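Local structure of Lmo0812 protein (Listeria monocytogenes serovar 1/2a, 4YF1) at residues V39-I42 against L43-G47. The protein is a putative pyrophosphohydrolase of the HD-domain superfamily that may hydrolyse the 3'-diphosphate of the alarmone guanosine-3',5'-bis(diphosphate). Numbering follows the deposited sequence.
Sequences VARI and LRRAG
R41 and R45, one turn apart at the C-terminal end of helix 35-45, lay their guanidinium groups flat on one another, while the helix itself closes in a Schellman motif at G47. The pair illustrates how two like charges can share one helix face when they meet plane to plane. R45 is instructive from root to tip. Its CB sits 3.3 Å from R41 O, the carbonyl that also accepts the R45 backbone N-H at 2.9 Å, and CG rests against the same oxygen. CD then rises over the centre of the R41 guanidinium, 3.5 Å from R41 CZ. A bend at chi3 (64°) turns the rest of the chain alongside its neighbour, placing NE 3.4 Å from R41 NH2. Both nitrogens are donors, so they form no hydrogen bond with each other; the planes, 9° apart with centres 4.4 Å apart, are nearly parallel, and R41 NH2 lies over the rim of the R45 group. R41 reaches this position on an extended chain, which also touches P31 and Y32.

R44 uses another side of the helix. Its guanidinium folds back so that A40 O lies above one face, toward the rim, and NH1 comes within 3.5 Å of R41 CA. Its NH2 makes a weak, long ion pair with E50 of the second subunit. The buried side is apolar: L43 CD1 meets V39 CG1 at 4.0 Å, and L43 continues onto A115, L116 and A119 of helix 111-132, joining this helix to the all-helical HD-domain core. At the terminus, A46 N bonds only weakly to I42 O, and the positive phi of G47 (96°) turns the chain away while G47 N donates to R44 O at 2.9 Å.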
ATOM      1  N   VAL A  39       7.998   5.662  -0.288  1.00 17.66           N
ATOM      2  CA  VAL A  39       8.830   4.456  -0.370  1.00 17.42           C
ATOM      3  C   VAL A  39       8.242   3.573  -1.517  1.00 17.46           C
ATOM      4  O   VAL A  39       8.973   3.049  -2.333  1.00 17.15           O
ATOM      5  CB  VAL A  39       8.844   3.690   0.974  1.00 17.69           C
ATOM      6  CG1 VAL A  39       9.366   2.289   0.815  1.00 17.56           C
ATOM      7  CG2 VAL A  39       9.644   4.456   2.022  1.00 18.07           C
ATOM      8  N   ALA A  40       6.925   3.469  -1.565  1.00 17.77           N
ATOM      9  CA  ALA A  40       6.280   2.651  -2.654  1.00 18.24           C
ATOM     10  C   ALA A  40       6.635   3.198  -4.045  1.00 17.84           C
ATOM     11  O   ALA A  40       6.880   2.442  -4.975  1.00 18.17           O
ATOM     12  CB  ALA A  40       4.768   2.614  -2.453  1.00 19.16           C
ATOM     13  N   ARG A  41       6.669   4.524  -4.184  1.00 17.52           N
ATOM     14  CA  ARG A  41       7.078   5.160  -5.424  1.00 17.73           C
ATOM     15  C   ARG A  41       8.517   4.841  -5.826  1.00 17.25           C
ATOM     16  O   ARG A  41       8.798   4.556  -7.004  1.00 17.52           O
ATOM     17  CB  ARG A  41       6.851   6.685  -5.349  1.00 18.40           C
ATOM     18  CG  ARG A  41       7.401   7.482  -6.505  1.00 18.75           C
ATOM     19  CD  ARG A  41       7.080   8.971  -6.432  1.00 19.30           C
ATOM     20  NE  ARG A  41       7.802   9.673  -7.476  1.00 19.43           N
ATOM     21  CZ  ARG A  41       9.098   9.960  -7.429  1.00 20.21           C
ATOM     22  NH1 ARG A  41       9.824   9.708  -6.314  1.00 20.38           N
ATOM     23  NH2 ARG A  41       9.665  10.575  -8.460  1.00 20.61           N
ATOM     24  N   ILE A  42       9.447   4.925  -4.879  1.00 16.92           N
ATOM     25  CA  ILE A  42      10.845   4.586  -5.146  1.00 17.02           C
ATOM     26  C   ILE A  42      10.935   3.133  -5.664  1.00 16.98           C
ATOM     27  O   ILE A  42      11.577   2.864  -6.634  1.00 17.36           O
ATOM     28  CB  ILE A  42      11.685   4.736  -3.879  1.00 17.56           C
ATOM     29  CG1 ILE A  42      11.822   6.227  -3.523  1.00 17.99           C
ATOM     30  CG2 ILE A  42      13.050   4.124  -4.077  1.00 18.20           C
ATOM     31  CD1 ILE A  42      12.210   6.499  -2.084  1.00 18.67           C
ATOM     32  N   LEU A  43      10.243   2.236  -5.018  1.00 17.16           N
ATOM     33  CA  LEU A  43      10.282   0.812  -5.426  1.00 17.72           C
ATOM     34  C   LEU A  43       9.628   0.562  -6.801  1.00 18.19           C
ATOM     35  O   LEU A  43      10.168  -0.214  -7.599  1.00 18.42           O
ATOM     36  CB  LEU A  43       9.652  -0.060  -4.349  1.00 17.74           C
ATOM     37  CG  LEU A  43      10.450  -0.088  -3.021  1.00 17.92           C
ATOM     38  CD1 LEU A  43       9.605  -0.606  -1.871  1.00 18.35           C
ATOM     39  CD2 LEU A  43      11.709  -0.937  -3.166  1.00 18.26           C
ATOM     40  N   ARG A  44       8.510   1.239  -7.058  1.00 18.82           N
ATOM     41  CA  ARG A  44       7.770   1.083  -8.333  1.00 20.17           C
ATOM     42  C   ARG A  44       8.623   1.607  -9.456  1.00 20.32           C
ATOM     43  O   ARG A  44       8.805   0.943 -10.490  1.00 20.08           O
ATOM     44  CB  ARG A  44       6.402   1.802  -8.263  1.00 21.71           C
ATOM     45  CG  ARG A  44       5.637   1.859  -9.584  1.00 23.82           C
ATOM     46  CD  ARG A  44       4.244   2.461  -9.468  1.00 25.23           C
ATOM     47  NE  ARG A  44       4.201   3.667  -8.621  1.00 25.26           N
ATOM     48  CZ  ARG A  44       3.780   3.710  -7.364  1.00 25.58           C
ATOM     49  NH1 ARG A  44       3.784   4.876  -6.695  1.00 26.04           N
ATOM     50  NH2 ARG A  44       3.399   2.601  -6.730  1.00 27.08           N
ATOM     51  N   ARG A  45       9.210   2.785  -9.248  1.00 19.75           N
ATOM     52  CA  ARG A  45      10.047   3.375 -10.268  1.00 20.53           C
ATOM     53  C   ARG A  45      11.294   2.567 -10.558  1.00 20.16           C
ATOM     54  O   ARG A  45      11.886   2.716 -11.631  1.00 21.71           O
ATOM     55  CB  ARG A  45      10.420   4.824  -9.881  1.00 21.30           C
ATOM     56  CG  ARG A  45       9.248   5.781 -10.041  1.00 22.18           C
ATOM     57  CD  ARG A  45       9.612   7.123  -9.455  1.00 23.26           C
ATOM     58  NE  ARG A  45      10.715   7.769 -10.163  1.00 24.49           N
ATOM     59  CZ  ARG A  45      10.594   8.468 -11.300  1.00 27.93           C
ATOM     60  NH1 ARG A  45       9.425   8.569 -11.944  1.00 27.41           N
ATOM     61  NH2 ARG A  45      11.675   9.045 -11.831  1.00 31.19           N
ATOM     62  N   ALA A  46      11.711   1.727  -9.613  1.00 19.14           N
ATOM     63  CA  ALA A  46      12.909   0.915  -9.801  1.00 19.31           C
ATOM     64  C   ALA A  46      12.540  -0.391 -10.531  1.00 19.92           C
ATOM     65  O   ALA A  46      13.390  -1.196 -10.746  1.00 20.42           O
ATOM     66  CB  ALA A  46      13.569   0.579  -8.479  1.00 19.12           C
ATOM     67  N   GLY A  47      11.272  -0.602 -10.820  1.00 20.47           N
ATOM     68  CA  GLY A  47      10.850  -1.829 -11.584  1.00 21.96           C
ATOM     69  C   GLY A  47      10.387  -2.994 -10.716  1.00 22.95           C
ATOM     70  O   GLY A  47      10.060  -4.065 -11.244  1.00 23.26           O
TER